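Local coordinates for N-acetylglucosamine-specific lectin (Saxidomus purpuratus, PDB 6A7T), which binds N-acetylglucosamine and N-acetylgalactosamine as a bivalve C-type lectin whose sugar recognition does not depend on calcium, at residues 61-66 / 149-154; 88-93 / 101-106; 116-121 / 132-137. All blocks are in the same frame, centred on the assembly; numbering follows the deposited sequence.

Interaction 1: residues 61-66 / 149-154; sequences ASLVTV and GPCICE. With CA (calcium ion), chain D.
The carboxylate of Glu154 carries Val64 over one face. Val64 CG2 stands almost directly above Glu154 OE1, 3.5 Å away. On the opposite side, well off the plane, water 1 donates a hydrogen bond to Glu154 OE1. Thr65 N meets Glu154 OE1 nearly along its C-O axis, at 3.1 Å and 168°. The calcium ion lies near the carboxylate plane, facing both oxygens. Binding is bidentate but unequal: Glu154 OE2 at 2.4 Å and Glu154 OE1 at 2.8 Å. Ser38 OG is hydrogen-bonded to Glu154 OE2. Thr65 O binds the calcium ion at 2.3 Å. Glu67, Glu71 and two waters complete this first calcium site of the C-type lectin domain. The Glu154 side chain reaches it fully extended, with CG anti to the backbone N (chi1 -175°).

Behind the site the backbones pair as antiparallel strands. Glu154 N donates to Ser62 O at 2.7 Å, and Ser62 N returns a bond to Glu154 O. Val64 N reaches Ile152 O, and Val64 CG1 packs on Ile152 CB at 3.6 Å.

Strand 62-63 is outermost, beside 149-155 in the sheet that also holds 38-47. Helix 49-58 lies against Leu63, Cys151 and Cys153, and a disulfide ties Cys153 to Cys56. Strand 87-95 touches Val64 and Ile152.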
# COMPACT_ATOMS: atom_id res chain seq x y z
N ALA B 61 -8.86 -13.42 -13.06
CA ALA B 61 -8.99 -12.72 -11.79
C ALA B 61 -8.01 -13.31 -10.77
O ALA B 61 -7.11 -14.08 -11.09
CB ALA B 61 -10.43 -12.82 -11.35
N SER B 62 -8.13 -12.87 -9.51
CA SER B 62 -7.32 -13.34 -8.45
C SER B 62 -8.22 -13.50 -7.21
O SER B 62 -9.20 -12.77 -7.08
CB SER B 62 -6.18 -12.36 -8.18
OG SER B 62 -5.64 -12.52 -6.86
N LEU B 63 -7.89 -14.40 -6.29
CA LEU B 63 -8.52 -14.32 -4.99
C LEU B 63 -8.34 -12.90 -4.43
O LEU B 63 -7.27 -12.26 -4.59
CB LEU B 63 -7.92 -15.34 -4.02
CG LEU B 63 -8.34 -16.80 -4.19
CD1 LEU B 63 -7.45 -17.72 -3.39
CD2 LEU B 63 -9.79 -17.04 -3.82
N VAL B 64 -9.37 -12.40 -3.73
CA VAL B 64 -9.46 -11.00 -3.35
C VAL B 64 -8.31 -10.64 -2.41
O VAL B 64 -7.87 -11.46 -1.56
CB VAL B 64 -10.83 -10.71 -2.74
CG1 VAL B 64 -11.03 -11.52 -1.48
CG2 VAL B 64 -11.02 -9.25 -2.43
N THR B 65 -7.79 -9.41 -2.61
CA THR B 65 -6.80 -8.79 -1.74
C THR B 65 -7.47 -7.54 -1.17
O THR B 65 -8.18 -6.85 -1.91
CB THR B 65 -5.47 -8.52 -2.48
OG1 THR B 65 -5.67 -7.54 -3.50
CG2 THR B 65 -4.87 -9.76 -3.07
N VAL B 66 -7.28 -7.28 0.11
CA VAL B 66 -8.08 -6.26 0.78
C VAL B 66 -7.16 -5.15 1.30
O VAL B 66 -6.44 -5.35 2.30
CB VAL B 66 -8.90 -6.90 1.92
CG1 VAL B 66 -9.76 -5.90 2.67
CG2 VAL B 66 -9.74 -8.08 1.43
N GLY B 149 -14.54 -24.92 0.47
CA GLY B 149 -15.41 -23.82 0.74
C GLY B 149 -15.60 -22.92 -0.46
O GLY B 149 -14.99 -23.15 -1.50
N PRO B 150 -16.41 -21.87 -0.32
CA PRO B 150 -16.59 -20.86 -1.34
C PRO B 150 -15.40 -19.88 -1.26
O PRO B 150 -14.54 -19.97 -0.38
CB PRO B 150 -17.90 -20.17 -0.92
CG PRO B 150 -17.81 -20.23 0.59
CD PRO B 150 -17.16 -21.55 0.89
N CYS B 151 -15.38 -18.96 -2.21
CA CYS B 151 -14.25 -18.01 -2.28
C CYS B 151 -14.70 -16.68 -2.86
O CYS B 151 -15.85 -16.54 -3.35
CB CYS B 151 -13.15 -18.66 -3.10
SG CYS B 151 -13.48 -18.83 -4.88
N ILE B 152 -13.82 -15.66 -2.76
CA ILE B 152 -14.06 -14.35 -3.37
C ILE B 152 -12.96 -14.05 -4.39
O ILE B 152 -11.79 -13.99 -4.05
CB ILE B 152 -14.10 -13.27 -2.29
CG1 ILE B 152 -15.03 -13.65 -1.16
CG2 ILE B 152 -14.46 -11.94 -2.94
CD1 ILE B 152 -14.99 -12.79 0.05
N CYS B 153 -13.36 -13.90 -5.65
CA CYS B 153 -12.45 -13.45 -6.68
C CYS B 153 -12.61 -11.94 -6.91
O CYS B 153 -13.64 -11.34 -6.67
CB CYS B 153 -12.68 -14.13 -8.03
SG CYS B 153 -12.66 -15.94 -7.97
N GLU B 154 -11.52 -11.34 -7.38
CA GLU B 154 -11.41 -9.87 -7.60
C GLU B 154 -10.71 -9.63 -8.94
O GLU B 154 -9.71 -10.21 -9.21
CB GLU B 154 -10.60 -9.21 -6.48
CG GLU B 154 -10.57 -7.68 -6.60
CD GLU B 154 -9.76 -6.94 -5.55
OE1 GLU B 154 -9.00 -7.62 -4.79
OE2 GLU B 154 -9.86 -5.69 -5.50
CA CA D . -8.58 -5.20 -3.48
O HOH W 1 -6.91 -9.17 -6.16
O HOH W 2 -6.77 -5.44 -5.23
O HOH W 3 -9.01 -2.96 -4.23

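Interaction 2: residues 88-93 / 101-106; sequences YWIGAR and YRWIDG
Trp103 packs along the Gly91-Ala92 backbone in the beta hairpin of strands 87-95 and 100-103, part of the C-type lectin domain. Its CB starts 3.8 Å from Gly91 O. The first torsion puts CG beside the backbone N (chi1 -55°), which turns the edge of the six-membered ring toward Gly91 and Ile90. CE3 is the atom most engaged. Gly91 O lies at the ring edge, 3.3 Å from Trp103 CE3. Ala92 CB approaches Trp103 CE3 obliquely at 3.5 Å. One atom further out, Trp103 CZ3 still touches Ala92 CB and also has Ile90 CD1 near the ring plane, 4.2 Å away. At the far end of the ring, Trp103 CZ2 packs on Val66 N, 3.2 Å away. Beyond the hairpin, Phe109 and Trp138 make edge-to-face contacts with this indole.

Gly91 is the centre of an inverse gamma turn, where strand 87-95 turns a corner. Its carbonyl is well used. Ile104 N donates to Gly91 O at 2.9 Å, and the CB, CG1 and CG2 atoms of Ile104 gather round that oxygen. Further along, Arg93 N makes a weak bond to Arg102 O. Tyr101 CD1 rests against the carbonyl carbon of Arg93, which lies at the ring edge. Arg93 NH1 makes a salt bridge with Glu50, and Arg102 NE makes one with Asp100.

Residues 103-106 then form a type I turn, with Gly106 N bonded to Trp103 O. Arg102 NH1 donates to Gly106 O at 2.8 Å, and that oxygen lies only 6° out of the guanidinium plane.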
# COMPACT_ATOMS: atom_id res chain seq x y z
N TYR B 88 -15.17 -17.88 3.65
CA TYR B 88 -14.86 -17.72 2.23
C TYR B 88 -13.33 -17.53 2.09
O TYR B 88 -12.76 -16.72 2.81
CB TYR B 88 -15.54 -16.51 1.62
CG TYR B 88 -17.03 -16.60 1.44
CD1 TYR B 88 -17.87 -16.57 2.55
CD2 TYR B 88 -17.59 -16.71 0.18
CE1 TYR B 88 -19.26 -16.59 2.40
CE2 TYR B 88 -18.97 -16.83 0.03
CZ TYR B 88 -19.79 -16.71 1.13
OH TYR B 88 -21.15 -16.80 0.93
N TRP B 89 -12.71 -18.29 1.19
CA TRP B 89 -11.28 -18.13 0.91
C TRP B 89 -10.99 -16.76 0.27
O TRP B 89 -11.72 -16.28 -0.61
CB TRP B 89 -10.76 -19.28 0.03
CG TRP B 89 -10.94 -20.65 0.62
CD1 TRP B 89 -11.59 -21.71 0.05
CD2 TRP B 89 -10.47 -21.11 1.90
NE1 TRP B 89 -11.56 -22.79 0.88
CE2 TRP B 89 -10.92 -22.44 2.04
CE3 TRP B 89 -9.76 -20.54 2.96
CZ2 TRP B 89 -10.60 -23.21 3.16
CZ3 TRP B 89 -9.49 -21.29 4.08
CH2 TRP B 89 -9.88 -22.63 4.17
N ILE B 90 -9.85 -16.20 0.70
CA ILE B 90 -9.31 -14.94 0.13
C ILE B 90 -7.82 -15.12 -0.24
O ILE B 90 -7.19 -16.10 0.05
CB ILE B 90 -9.55 -13.79 1.11
CG1 ILE B 90 -8.76 -13.90 2.41
CG2 ILE B 90 -11.06 -13.62 1.40
CD1 ILE B 90 -8.84 -12.64 3.28
N GLY B 91 -7.25 -14.06 -0.85
CA GLY B 91 -6.00 -14.21 -1.56
C GLY B 91 -4.77 -13.97 -0.70
O GLY B 91 -3.85 -13.20 -1.14
N ALA B 92 -4.66 -14.62 0.44
CA ALA B 92 -3.47 -14.50 1.23
C ALA B 92 -3.14 -15.89 1.77
O ALA B 92 -4.07 -16.67 2.03
CB ALA B 92 -3.67 -13.52 2.35
N ARG B 93 -1.83 -16.18 1.83
CA ARG B 93 -1.35 -17.35 2.50
C ARG B 93 0.07 -17.10 3.01
O ARG B 93 0.67 -16.06 2.75
CB ARG B 93 -1.45 -18.63 1.66
CG ARG B 93 -0.41 -18.83 0.57
CD ARG B 93 -0.48 -20.23 -0.03
NE ARG B 93 -0.09 -21.39 0.79
CZ ARG B 93 -0.33 -22.66 0.44
NH1 ARG B 93 -0.82 -22.95 -0.76
NH2 ARG B 93 -0.06 -23.65 1.27
N TYR B 101 2.75 -13.82 6.47
CA TYR B 101 1.45 -13.78 5.77
C TYR B 101 1.34 -12.49 4.96
O TYR B 101 1.52 -11.44 5.50
CB TYR B 101 0.29 -13.80 6.76
CG TYR B 101 -0.01 -15.12 7.41
CD1 TYR B 101 -0.45 -16.22 6.68
CD2 TYR B 101 0.08 -15.25 8.79
CE1 TYR B 101 -0.76 -17.42 7.31
CE2 TYR B 101 -0.23 -16.44 9.43
CZ TYR B 101 -0.69 -17.52 8.70
OH TYR B 101 -0.95 -18.75 9.27
N ARG B 102 1.04 -12.63 3.68
CA ARG B 102 0.76 -11.48 2.84
C ARG B 102 -0.10 -11.93 1.66
O ARG B 102 -0.46 -13.14 1.51
CB ARG B 102 2.11 -10.85 2.46
CG ARG B 102 2.97 -11.74 1.59
CD ARG B 102 4.25 -11.07 1.12
NE ARG B 102 5.05 -10.54 2.21
CZ ARG B 102 6.01 -9.64 2.04
NH1 ARG B 102 6.12 -9.04 0.87
NH2 ARG B 102 6.82 -9.34 3.05
N TRP B 103 -0.43 -10.99 0.78
CA TRP B 103 -1.24 -11.25 -0.34
C TRP B 103 -0.46 -12.07 -1.36
O TRP B 103 0.75 -12.01 -1.39
CB TRP B 103 -1.80 -9.96 -0.97
CG TRP B 103 -2.54 -9.13 0.02
CD1 TRP B 103 -2.21 -7.88 0.46
CD2 TRP B 103 -3.78 -9.45 0.68
NE1 TRP B 103 -3.14 -7.42 1.37
CE2 TRP B 103 -4.12 -8.38 1.52
CE3 TRP B 103 -4.62 -10.57 0.66
CZ2 TRP B 103 -5.23 -8.38 2.36
CZ3 TRP B 103 -5.74 -10.55 1.46
CH2 TRP B 103 -6.03 -9.50 2.30
N ILE B 104 -1.19 -12.81 -2.21
CA ILE B 104 -0.58 -13.79 -3.10
C ILE B 104 0.19 -13.12 -4.25
O ILE B 104 1.00 -13.81 -4.92
CB ILE B 104 -1.64 -14.79 -3.61
CG1 ILE B 104 -2.80 -14.10 -4.31
CG2 ILE B 104 -2.11 -15.66 -2.45
CD1 ILE B 104 -3.72 -15.03 -5.04
N ASP B 105 0.01 -11.80 -4.40
CA ASP B 105 0.77 -11.01 -5.38
C ASP B 105 2.12 -10.64 -4.79
O ASP B 105 2.88 -9.96 -5.46
CB ASP B 105 0.01 -9.77 -5.83
CG ASP B 105 -0.27 -8.70 -4.77
OD1 ASP B 105 -0.09 -8.98 -3.58
OD2 ASP B 105 -0.73 -7.60 -5.16
N GLY B 106 2.39 -11.01 -3.55
CA GLY B 106 3.64 -10.66 -2.89
C GLY B 106 3.58 -9.33 -2.15
O GLY B 106 4.60 -8.95 -1.52

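Interaction 3: residues 116-121 / 132-137; sequences PGKPDN and KEVVWQ
Lys118, whose CE rests on Val134 CG2 at 4.0 Å, ends in a salt bridge from NZ to Asp120 OD2, 2.9 Å long. The bond is made through the syn lone pair of OD2. Chi1 sets CG of Lys118 beside Val134 CG2, and the bend at chi2 (-59°) brings CE back to the same methyl. The two side chains cross at about a right angle. The aliphatic chain rests on this methyl, NZ pairs with Asp120, and the side chain also touches Asn139.

Lys118, Pro119 and Asp120 occupy the long loop of the C-type lectin fold, with a cis peptide before Pro119. By position, with its cis proline, the triplet probably corresponds to the Glu-Pro-Asn or Gln-Pro-Asp motif of other C-type lectins. Lys118 and Asn139 bind N-acetylglucosamine in a structure of this protein, but no sugar is bound to this chain. Asp140 accepts bonds from the backbone N of Asp120 and of Asn121, bracing the loop on strand 134-141.

Pro116 forms the other end of the contact. Its CD sits 3.3 Å from Glu133 O and equally close to Gln137 OE1. That amide oxygen also takes a bond from Val135 N, 3.1 Å long and nearly straight at 162°, which helps to set the rotation of the amide. Trp136 and Gln137 both face Leu129, forming a G1 beta bulge where the chain turns, and Gln137 CD meets Pro116 CD at 3.9 Å.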
# COMPACT_ATOMS: atom_id res chain seq x y z
N PRO B 116 -10.27 -11.01 16.21
CA PRO B 116 -9.68 -11.16 17.56
C PRO B 116 -9.07 -12.54 17.84
O PRO B 116 -9.63 -13.61 17.54
CB PRO B 116 -10.91 -10.83 18.42
CG PRO B 116 -11.66 -9.81 17.61
CD PRO B 116 -11.63 -10.48 16.26
N GLY B 117 -7.86 -12.53 18.37
CA GLY B 117 -7.19 -13.75 18.68
C GLY B 117 -6.46 -14.35 17.49
O GLY B 117 -5.74 -15.32 17.67
N LYS B 118 -6.63 -13.77 16.29
CA LYS B 118 -5.97 -14.32 15.09
C LYS B 118 -4.83 -13.38 14.68
O LYS B 118 -4.89 -12.20 14.99
CB LYS B 118 -7.02 -14.49 13.98
CG LYS B 118 -8.28 -15.22 14.40
CD LYS B 118 -8.01 -16.61 14.91
CE LYS B 118 -9.26 -17.45 15.04
NZ LYS B 118 -8.92 -18.83 15.43
N PRO B 119 -3.82 -13.92 13.98
CA PRO B 119 -3.74 -15.29 13.51
C PRO B 119 -3.28 -16.36 14.52
O PRO B 119 -2.60 -16.05 15.49
CB PRO B 119 -2.70 -15.23 12.39
CG PRO B 119 -1.78 -14.12 12.86
CD PRO B 119 -2.70 -13.11 13.48
N ASP B 120 -3.55 -17.63 14.23
CA ASP B 120 -2.99 -18.78 14.99
C ASP B 120 -1.52 -19.05 14.64
O ASP B 120 -0.83 -19.75 15.39
CB ASP B 120 -3.86 -20.00 14.77
CG ASP B 120 -5.18 -19.85 15.48
OD1 ASP B 120 -5.14 -19.77 16.74
OD2 ASP B 120 -6.22 -19.78 14.80
N ASN B 121 -1.07 -18.55 13.48
CA ASN B 121 0.32 -18.72 12.97
C ASN B 121 0.54 -20.20 12.68
O ASN B 121 1.46 -20.85 13.22
CB ASN B 121 1.35 -18.10 13.91
CG ASN B 121 1.24 -16.59 13.90
OD1 ASN B 121 1.13 -15.94 14.93
ND2 ASN B 121 1.23 -16.03 12.71
N LYS B 132 -18.07 -17.01 16.52
CA LYS B 132 -17.88 -16.40 17.85
C LYS B 132 -17.32 -14.97 17.68
O LYS B 132 -17.98 -14.18 17.05
CB LYS B 132 -17.01 -17.30 18.72
CG LYS B 132 -17.69 -18.59 19.15
CD LYS B 132 -16.85 -19.36 20.14
CE LYS B 132 -17.57 -20.55 20.74
NZ LYS B 132 -16.64 -21.33 21.59
N GLU B 133 -16.13 -14.68 18.23
CA GLU B 133 -15.63 -13.29 18.26
C GLU B 133 -15.01 -12.89 16.91
O GLU B 133 -14.63 -11.74 16.76
CB GLU B 133 -14.65 -13.10 19.43
CG GLU B 133 -15.32 -13.27 20.79
CD GLU B 133 -16.64 -12.51 20.96
OE1 GLU B 133 -17.65 -13.14 21.36
OE2 GLU B 133 -16.68 -11.29 20.66
N VAL B 134 -14.89 -13.83 15.96
CA VAL B 134 -14.46 -13.49 14.59
C VAL B 134 -15.72 -13.20 13.75
O VAL B 134 -16.42 -14.14 13.31
CB VAL B 134 -13.57 -14.57 13.97
CG1 VAL B 134 -13.08 -14.15 12.59
CG2 VAL B 134 -12.37 -14.93 14.88
N VAL B 135 -16.04 -11.93 13.60
CA VAL B 135 -17.30 -11.50 13.03
C VAL B 135 -17.06 -11.03 11.59
O VAL B 135 -16.95 -9.86 11.31
CB VAL B 135 -17.93 -10.40 13.90
CG1 VAL B 135 -19.30 -9.97 13.41
CG2 VAL B 135 -18.00 -10.85 15.35
N TRP B 136 -17.00 -12.00 10.67
CA TRP B 136 -16.60 -11.77 9.30
C TRP B 136 -15.27 -10.99 9.29
O TRP B 136 -15.17 -9.87 8.75
CB TRP B 136 -17.72 -11.12 8.49
CG TRP B 136 -18.86 -12.04 8.19
CD1 TRP B 136 -20.19 -11.88 8.50
CD2 TRP B 136 -18.77 -13.28 7.48
NE1 TRP B 136 -20.91 -12.96 8.07
CE2 TRP B 136 -20.07 -13.83 7.42
CE3 TRP B 136 -17.73 -14.00 6.90
CZ2 TRP B 136 -20.33 -15.05 6.79
CZ3 TRP B 136 -17.98 -15.22 6.30
CH2 TRP B 136 -19.28 -15.73 6.23
N GLN B 137 -14.25 -11.60 9.87
CA GLN B 137 -12.86 -11.11 9.87
C GLN B 137 -11.92 -12.23 9.44
O GLN B 137 -12.34 -13.42 9.27
CB GLN B 137 -12.53 -10.56 11.26
CG GLN B 137 -13.38 -9.37 11.59
CD GLN B 137 -13.30 -9.04 13.06
OE1 GLN B 137 -13.79 -9.78 13.92
NE2 GLN B 137 -12.65 -7.92 13.33

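All three contacts lie in one C-type lectin domain. Along the chain, interaction 1 spans the other two, and interaction 2 closes before interaction 3 opens. The centres of interactions 1 and 2 are about 9 Å apart. They touch directly through Val64 O with Gly91 N and Pro150 O with Trp89 N, so strand 87-95 links the two antiparallel sheets. Interaction 3 lies about 16 Å from interaction 2 and about 19 Å from interaction 1, between centres. It shares a sheet with interaction 2 and meets it where Tyr101 packs on Pro119 and Asn121. The calcium site of interaction 1 is thus separate from the sugar-binding loop of interaction 3.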